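Glycosyl hydrolase family 61, 2 protein (Heterobasidion irregulare TC 32-1, PDB 5NNS) oxidatively cleaves cellulose and related polysaccharides as a secreted copper-dependent lytic monooxygenase, yielding C1-oxidised products. Local coordinates at residues P38-T43 and S161-F166; M86-N91 and R152-A157. All blocks are in the same frame, centred on the assembly; numbering follows the deposited sequence.

Both contacts reach the same mixed sheet, and contact 2 is nested along the chain inside the loop closed by contact 1. Contact 2 joins strands 85-91 and 147-157 near the centre of the chain. Its touching residues are all buried, and a salt bridge within 152-157, between R152 and E154, lies beside the regular strand pairing. The centre of contact 1 lies about 14 Å from the centre of the chain, on the copper side. There a loop meets the start of strand 165-176 through a single bridge, prolines and a phenylalanine ring, with T40 at the surface. The contacts touch each other: the F166 ring packs on E154 and L156, and P164 packs on L156.

Contact 1. Residues P38-T43 and S161-F166; sequences PITDPT and SNQPQF
I39 and F166 form a single antiparallel bridge of the hydrogen-bonded kind. I39 N donates to F166 O at 2.8 Å, and F166 N donates back to I39 O at 2.8 Å. T40 continues the backbone contact with a CA-H...O approach, its CA 3.4 Å from P164 O.

The apolar contacts flank this bridge. The P38 ring lies alongside the Q165 chain, with P38 CB 3.5 Å from Q165 CB and P38 CG next to Q165 CG. F166 has its CG anti to its own carbonyl carbon (chi1 -60°). This carries the ring past I39 O, which sits at the ring edge, 3.3 Å from F166 CD2. The far end of the ring meets P42, whose CB is 3.7 Å from F166 CE2.

The polar end of Q165 is used elsewhere: OE1 is hydrogen-bonded to Y167 OH. Y167 belongs to the copper site, and Q165 probably binds O2, as in related enzymes. P38 therefore packs against a side chain of the probable oxygen site, beside the copper seen here. D41 OD1 closes an Asx turn by accepting from T43 N.

The loop between strands 12-15 and 63-66 is thus fixed to the start of strand 165-176, whose F166 and P164 pack in turn on strand 147-157.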
ATOM      1  N   PRO A  38       7.062 -10.092   6.240  1.00 15.68           N
ATOM      2  CA  PRO A  38       6.075 -10.055   5.169  1.00 15.78           C
ATOM      3  C   PRO A  38       4.867 -10.951   5.440  1.00 15.83           C
ATOM      4  O   PRO A  38       4.952 -11.911   6.212  1.00 15.87           O
ATOM      5  CB  PRO A  38       6.841 -10.593   3.962  1.00 15.69           C
ATOM      6  CG  PRO A  38       7.890 -11.470   4.544  1.00 15.83           C
ATOM      7  CD  PRO A  38       8.274 -10.835   5.851  1.00 15.72           C
ATOM      8  N   ILE A  39       3.758 -10.601   4.806  1.00 15.86           N
ATOM      9  CA  ILE A  39       2.643 -11.516   4.599  1.00 16.01           C
ATOM     10  C   ILE A  39       3.000 -12.312   3.346  1.00 16.11           C
ATOM     11  O   ILE A  39       3.241 -11.726   2.292  1.00 16.29           O
ATOM     12  CB  ILE A  39       1.314 -10.742   4.449  1.00 15.85           C
ATOM     13  CG1 ILE A  39       0.893 -10.230   5.833  1.00 15.98           C
ATOM     14  CG2 ILE A  39       0.234 -11.616   3.805  1.00 15.83           C
ATOM     15  CD1 ILE A  39      -0.266  -9.268   5.856  1.00 16.04           C
ATOM     16  N   THR A  40       3.059 -13.637   3.477  1.00 16.07           N
ATOM     17  CA  THR A  40       3.501 -14.534   2.395  1.00 16.27           C
ATOM     18  C   THR A  40       2.362 -15.258   1.658  1.00 16.29           C
ATOM     19  O   THR A  40       2.578 -15.795   0.571  1.00 15.84           O
ATOM     20  CB  THR A  40       4.490 -15.592   2.933  1.00 16.36           C
ATOM     21  OG1 THR A  40       3.883 -16.311   4.010  1.00 16.54           O
ATOM     22  CG2 THR A  40       5.760 -14.925   3.452  1.00 16.55           C
ATOM     23  N   ASP A  41       1.170 -15.295   2.256  1.00 16.47           N
ATOM     24  CA  ASP A  41      -0.008 -15.855   1.602  1.00 16.59           C
ATOM     25  C   ASP A  41      -0.750 -14.698   0.939  1.00 16.28           C
ATOM     26  O   ASP A  41      -1.239 -13.819   1.651  1.00 16.38           O
ATOM     27  CB  ASP A  41      -0.907 -16.554   2.626  1.00 16.92           C
ATOM     28  CG  ASP A  41      -2.127 -17.236   1.993  1.00 17.38           C
ATOM     29  OD1 ASP A  41      -2.329 -17.188   0.756  1.00 17.21           O
ATOM     30  OD2 ASP A  41      -2.909 -17.825   2.766  1.00 18.26           O
ATOM     31  N   PRO A  42      -0.855 -14.692  -0.416  1.00 15.74           N
ATOM     32  CA  PRO A  42      -1.576 -13.589  -1.068  1.00 15.45           C
ATOM     33  C   PRO A  42      -3.061 -13.486  -0.687  1.00 15.29           C
ATOM     34  O   PRO A  42      -3.639 -12.415  -0.840  1.00 15.43           O
ATOM     35  CB  PRO A  42      -1.418 -13.895  -2.563  1.00 15.36           C
ATOM     36  CG  PRO A  42      -1.191 -15.360  -2.630  1.00 15.53           C
ATOM     37  CD  PRO A  42      -0.375 -15.675  -1.408  1.00 15.59           C
ATOM     38  N   THR A  43      -3.655 -14.576  -0.192  1.00 15.18           N
ATOM     39  CA  THR A  43      -5.046 -14.585   0.290  1.00 15.17           C
ATOM     40  C   THR A  43      -5.199 -14.424   1.811  1.00 15.18           C
ATOM     41  O   THR A  43      -6.289 -14.638   2.332  1.00 15.05           O
ATOM     42  CB  THR A  43      -5.764 -15.892  -0.123  1.00 15.20           C
ATOM     43  OG1 THR A  43      -5.171 -17.007   0.555  1.00 15.25           O
ATOM     44  CG2 THR A  43      -5.675 -16.114  -1.616  1.00 15.26           C
ATOM     45  N   SER A 161      12.371 -17.086  -4.778  1.00 14.92           N
ATOM     46  CA  SER A 161      11.669 -17.924  -5.762  1.00 15.42           C
ATOM     47  C   SER A 161      10.350 -18.488  -5.261  1.00 15.43           C
ATOM     48  O   SER A 161      10.331 -19.264  -4.317  1.00 15.69           O
ATOM     49  CB  SER A 161      12.554 -19.100  -6.173  1.00 15.58           C
ATOM     50  OG  SER A 161      13.741 -18.623  -6.763  1.00 16.20           O
ATOM     51  N   ASN A 162       9.255 -18.064  -5.886  1.00 15.56           N
ATOM     52  CA  ASN A 162       7.900 -18.586  -5.622  1.00 15.75           C
ATOM     53  C   ASN A 162       7.308 -18.305  -4.228  1.00 15.81           C
ATOM     54  O   ASN A 162       6.303 -18.905  -3.862  1.00 15.98           O
ATOM     55  CB  ASN A 162       7.819 -20.084  -5.957  1.00 15.73           C
ATOM     56  CG  ASN A 162       8.315 -20.392  -7.356  1.00 15.82           C
ATOM     57  OD1 ASN A 162       9.431 -20.886  -7.532  1.00 15.89           O
ATOM     58  ND2 ASN A 162       7.498 -20.080  -8.362  1.00 15.97           N
ATOM     59  N   GLN A 163       7.957 -17.432  -3.454  0.70 16.24           N
ATOM     60  CA  GLN A 163       7.437 -16.949  -2.182  0.70 16.52           C
ATOM     61  C   GLN A 163       7.285 -15.437  -2.318  0.70 16.16           C
ATOM     62  O   GLN A 163       8.280 -14.703  -2.269  0.70 16.40           O
ATOM     63  CB  GLN A 163       8.369 -17.287  -1.014  0.70 17.31           C
ATOM     64  CG  GLN A 163       7.750 -16.987   0.353  0.70 17.91           C
ATOM     65  CD  GLN A 163       8.724 -17.156   1.503  0.70 18.41           C
ATOM     66  OE1 GLN A 163       8.857 -16.271   2.345  0.70 19.21           O
ATOM     67  NE2 GLN A 163       9.407 -18.294   1.547  0.70 18.67           N
ATOM     68  N   PRO A 164       6.045 -14.965  -2.525  1.00 15.51           N
ATOM     69  CA  PRO A 164       5.820 -13.519  -2.541  1.00 15.09           C
ATOM     70  C   PRO A 164       5.866 -12.960  -1.135  1.00 14.32           C
ATOM     71  O   PRO A 164       5.489 -13.649  -0.197  1.00 14.51           O
ATOM     72  CB  PRO A 164       4.410 -13.382  -3.121  1.00 15.23           C
ATOM     73  CG  PRO A 164       3.741 -14.670  -2.777  1.00 15.29           C
ATOM     74  CD  PRO A 164       4.808 -15.708  -2.854  1.00 15.36           C
ATOM     75  N   GLN A 165       6.357 -11.735  -1.002  1.00 13.67           N
ATOM     76  CA  GLN A 165       6.419 -11.058   0.278  1.00 13.19           C
ATOM     77  C   GLN A 165       5.676  -9.733   0.158  1.00 12.77           C
ATOM     78  O   GLN A 165       6.190  -8.771  -0.424  1.00 12.58           O
ATOM     79  CB  GLN A 165       7.864 -10.830   0.672  1.00 13.34           C
ATOM     80  CG  GLN A 165       8.603 -12.116   1.005  1.00 13.53           C
ATOM     81  CD  GLN A 165      10.049 -11.878   1.384  1.00 13.55           C
ATOM     82  OE1 GLN A 165      10.468 -10.749   1.653  1.00 13.49           O
ATOM     83  NE2 GLN A 165      10.825 -12.948   1.401  1.00 13.63           N
ATOM     84  N   PHE A 166       4.457  -9.714   0.693  1.00 12.02           N
ATOM     85  CA  PHE A 166       3.613  -8.535   0.724  1.00 11.72           C
ATOM     86  C   PHE A 166       3.880  -7.763   2.011  1.00 11.78           C
ATOM     87  O   PHE A 166       3.857  -8.343   3.100  1.00 11.55           O
ATOM     88  CB  PHE A 166       2.141  -8.943   0.666  1.00 11.52           C
ATOM     89  CG  PHE A 166       1.777  -9.712  -0.572  1.00 11.35           C
ATOM     90  CD1 PHE A 166       1.379  -9.047  -1.722  1.00 11.36           C
ATOM     91  CD2 PHE A 166       1.833 -11.102  -0.594  1.00 11.18           C
ATOM     92  CE1 PHE A 166       1.044  -9.752  -2.870  1.00 11.27           C
ATOM     93  CE2 PHE A 166       1.494 -11.810  -1.732  1.00 11.20           C
ATOM     94  CZ  PHE A 166       1.102 -11.133  -2.875  1.00 11.17           C
TER

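Contact 2. Residues M86-N91 and R152-A157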
ATOM      1  N   MET A  86       2.929  -0.410  -4.905  1.00 11.07           N
ATOM      2  CA  MET A  86       1.523  -0.132  -5.210  1.00 11.33           C
ATOM      3  C   MET A  86       0.924   0.740  -4.127  1.00 11.48           C
ATOM      4  O   MET A  86       1.202   0.542  -2.938  1.00 11.57           O
ATOM      5  CB  MET A  86       0.729  -1.436  -5.324  1.00 11.41           C
ATOM      6  CG  MET A  86       1.136  -2.292  -6.513  1.00 11.51           C
ATOM      7  SD  MET A  86       0.433  -3.943  -6.412  1.00 11.86           S
ATOM      8  CE  MET A  86       1.527  -4.686  -5.195  1.00 11.60           C
ATOM      9  N   VAL A  87       0.109   1.702  -4.544  1.00 11.65           N
ATOM     10  CA  VAL A  87      -0.629   2.559  -3.624  1.00 12.00           C
ATOM     11  C   VAL A  87      -2.119   2.391  -3.914  1.00 12.51           C
ATOM     12  O   VAL A  87      -2.566   2.586  -5.040  1.00 12.38           O
ATOM     13  CB  VAL A  87      -0.183   4.028  -3.731  1.00 11.98           C
ATOM     14  CG1 VAL A  87      -0.804   4.865  -2.617  1.00 12.00           C
ATOM     15  CG2 VAL A  87       1.341   4.113  -3.675  1.00 11.98           C
ATOM     16  N   TYR A  88      -2.864   1.978  -2.891  1.00 13.44           N
ATOM     17  CA  TYR A  88      -4.304   1.763  -2.977  1.00 14.04           C
ATOM     18  C   TYR A  88      -5.025   2.766  -2.085  1.00 14.69           C
ATOM     19  O   TYR A  88      -4.445   3.312  -1.132  1.00 14.77           O
ATOM     20  CB  TYR A  88      -4.680   0.360  -2.481  1.00 13.99           C
ATOM     21  CG  TYR A  88      -4.376  -0.806  -3.399  1.00 14.08           C
ATOM     22  CD1 TYR A  88      -3.089  -1.341  -3.485  1.00 14.13           C
ATOM     23  CD2 TYR A  88      -5.391  -1.420  -4.146  1.00 14.22           C
ATOM     24  CE1 TYR A  88      -2.815  -2.431  -4.302  1.00 14.10           C
ATOM     25  CE2 TYR A  88      -5.123  -2.513  -4.967  1.00 14.16           C
ATOM     26  CZ  TYR A  88      -3.835  -3.013  -5.039  1.00 14.17           C
ATOM     27  OH  TYR A  88      -3.564  -4.093  -5.850  1.00 14.28           O
ATOM     28  N   MET A  89      -6.302   2.981  -2.388  1.00 15.08           N
ATOM     29  CA  MET A  89      -7.224   3.610  -1.452  1.00 15.47           C
ATOM     30  C   MET A  89      -8.550   2.855  -1.408  1.00 15.77           C
ATOM     31  O   MET A  89      -8.873   2.079  -2.309  1.00 15.24           O
ATOM     32  CB  MET A  89      -7.482   5.059  -1.838  1.00 15.73           C
ATOM     33  CG  MET A  89      -6.280   5.979  -1.745  1.00 15.79           C
ATOM     34  SD  MET A  89      -6.756   7.593  -2.388  1.00 15.81           S
ATOM     35  CE  MET A  89      -7.674   8.247  -0.995  1.00 15.72           C
ATOM     36  N   ALA A  90      -9.308   3.102  -0.345  1.00 16.38           N
ATOM     37  CA  ALA A  90     -10.633   2.523  -0.170  1.00 17.24           C
ATOM     38  C   ALA A  90     -11.492   3.458   0.651  1.00 18.07           C
ATOM     39  O   ALA A  90     -11.041   3.963   1.673  1.00 17.86           O
ATOM     40  CB  ALA A  90     -10.532   1.179   0.535  1.00 17.36           C
ATOM     41  N   ASN A  91     -12.730   3.665   0.208  1.00 19.69           N
ATOM     42  CA  ASN A  91     -13.733   4.392   0.985  1.00 20.54           C
ATOM     43  C   ASN A  91     -14.108   3.540   2.195  1.00 21.81           C
ATOM     44  O   ASN A  91     -14.396   2.357   2.053  1.00 21.95           O
ATOM     45  CB  ASN A  91     -14.975   4.675   0.128  1.00 20.23           C
ATOM     46  CG  ASN A  91     -15.824   5.812   0.673  1.00 20.07           C
ATOM     47  OD1 ASN A  91     -16.185   5.834   1.854  1.00 19.26           O
ATOM     48  ND2 ASN A  91     -16.155   6.763  -0.196  1.00 19.90           N
ATOM     49  N   ARG A 152      -3.387   3.106   1.423  1.00 14.12           N
ATOM     50  CA  ARG A 152      -2.684   1.846   1.606  1.00 13.36           C
ATOM     51  C   ARG A 152      -1.434   1.799   0.726  1.00 12.77           C
ATOM     52  O   ARG A 152      -1.540   1.946  -0.495  1.00 12.47           O
ATOM     53  CB  ARG A 152      -3.633   0.689   1.262  1.00 13.46           C
ATOM     54  CG  ARG A 152      -2.966  -0.668   1.055  1.00 13.41           C
ATOM     55  CD  ARG A 152      -3.986  -1.778   0.916  1.00 13.53           C
ATOM     56  NE  ARG A 152      -3.395  -3.092   1.163  1.00 13.45           N
ATOM     57  CZ  ARG A 152      -2.788  -3.855   0.251  1.00 13.68           C
ATOM     58  NH1 ARG A 152      -2.663  -3.460  -1.013  1.00 13.72           N
ATOM     59  NH2 ARG A 152      -2.302  -5.037   0.616  1.00 13.73           N
ATOM     60  N   HIS A 153      -0.267   1.585   1.343  1.00 11.96           N
ATOM     61  CA  HIS A 153       0.993   1.382   0.605  1.00 11.52           C
ATOM     62  C   HIS A 153       1.402  -0.075   0.698  1.00 11.16           C
ATOM     63  O   HIS A 153       1.293  -0.679   1.765  1.00 10.99           O
ATOM     64  CB  HIS A 153       2.111   2.267   1.152  1.00 11.35           C
ATOM     65  CG  HIS A 153       1.896   3.723   0.895  1.00 11.36           C
ATOM     66  ND1 HIS A 153       1.056   4.494   1.664  1.00 11.43           N
ATOM     67  CD2 HIS A 153       2.393   4.544  -0.060  1.00 11.47           C
ATOM     68  CE1 HIS A 153       1.047   5.731   1.197  1.00 11.55           C
ATOM     69  NE2 HIS A 153       1.855   5.791   0.155  1.00 11.36           N
ATOM     70  N   GLU A 154       1.884  -0.622  -0.419  1.00 10.75           N
ATOM     71  CA  GLU A 154       2.247  -2.023  -0.500  1.00 10.49           C
ATOM     72  C   GLU A 154       3.514  -2.234  -1.315  1.00 10.41           C
ATOM     73  O   GLU A 154       3.663  -1.688  -2.420  1.00 10.28           O
ATOM     74  CB  GLU A 154       1.111  -2.835  -1.109  1.00 10.46           C
ATOM     75  CG  GLU A 154       1.341  -4.337  -1.058  1.00 10.38           C
ATOM     76  CD  GLU A 154       0.134  -5.136  -1.497  1.00 10.43           C
ATOM     77  OE1 GLU A 154      -0.571  -4.711  -2.443  1.00 10.33           O
ATOM     78  OE2 GLU A 154      -0.128  -6.190  -0.880  1.00 10.49           O
ATOM     79  N   LEU A 155       4.413  -3.036  -0.751  1.00 10.17           N
ATOM     80  CA  LEU A 155       5.607  -3.492  -1.439  1.00 10.11           C
ATOM     81  C   LEU A 155       5.475  -4.981  -1.622  1.00 10.13           C
ATOM     82  O   LEU A 155       5.134  -5.697  -0.678  1.00 10.43           O
ATOM     83  CB  LEU A 155       6.853  -3.176  -0.619  1.00  9.97           C
ATOM     84  CG  LEU A 155       7.072  -1.707  -0.249  1.00  9.91           C
ATOM     85  CD1 LEU A 155       8.418  -1.534   0.440  1.00  9.85           C
ATOM     86  CD2 LEU A 155       6.986  -0.787  -1.456  1.00  9.87           C
ATOM     87  N   LEU A 156       5.719  -5.443  -2.842  1.00 10.11           N
ATOM     88  CA  LEU A 156       5.707  -6.862  -3.155  1.00 10.11           C
ATOM     89  C   LEU A 156       7.129  -7.224  -3.546  1.00 10.08           C
ATOM     90  O   LEU A 156       7.532  -7.013  -4.682  1.00  9.76           O
ATOM     91  CB  LEU A 156       4.710  -7.163  -4.281  1.00 10.08           C
ATOM     92  CG  LEU A 156       4.749  -8.554  -4.929  1.00 10.24           C
ATOM     93  CD1 LEU A 156       4.729  -9.662  -3.888  1.00 10.23           C
ATOM     94  CD2 LEU A 156       3.615  -8.721  -5.934  1.00 10.25           C
ATOM     95  N   ALA A 157       7.886  -7.738  -2.579  1.00 10.18           N
ATOM     96  CA  ALA A 157       9.246  -8.204  -2.807  1.00 10.37           C
ATOM     97  C   ALA A 157       9.203  -9.629  -3.351  1.00 10.47           C
ATOM     98  O   ALA A 157       8.632 -10.510  -2.713  1.00 10.34           O
ATOM     99  CB  ALA A 157      10.055  -8.147  -1.518  1.00 10.38           C
TER
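Y88 and R152 lie side by side and point the same way from neighbouring strands. The Y88 ring stands at 74° to the guanidinium plane. Y88 CD1 meets the guanidinium edge, 3.3 Å from R152 NH1. R152 has its CG anti to the backbone N (chi1 165°) and runs extended to NE, which carries the guanidinium obliquely out to the E154 carboxylate. R152 NH1 lies 2.8 Å from E154 OE1 in a salt bridge, and R152 NH2 faces E154 OE2; both hydrogen bonds are bent and weak. S48 O accepts from R152 NE and I47 O from NH2, while Y195 OH bonds E154 OE1. Each of these buried charged groups has more than one polar partner.

The Y88 ring also crosses the E154 carboxylate, with Y88 CE1 3.7 Å from E154 OE1. With an alanine here in place of Y88, R152 NH1 and E154 OE1 would probably lose the ring packed beside them, leaving a gap at that side of the pair.

M86 runs alongside E154 on this same sheet face. Its chain bends at chi3 (-77°), which brings the methyl CE of M86 3.5 Å from E154 OE1 and also near L156 CB.

These residues belong to neighbouring antiparallel strands in the beta-sandwich core of the AA9 fold. M86 pairs with E154 and Y88 with R152 as hydrogen-bonded pairs; Y88 N to R152 O is 2.7 Å.

V87 and H153 make the non-hydrogen-bonded pair between them and project from the opposite sheet face. V87 CG1 lies over one face of the H153 imidazole, 4.2 Å from its centroid, in a CH-pi contact displaced toward the rim. V87 CG2 approaches H153 CD2 at 3.8 Å. In the backbone, V87 CA makes a CA-H...O contact with R152 O.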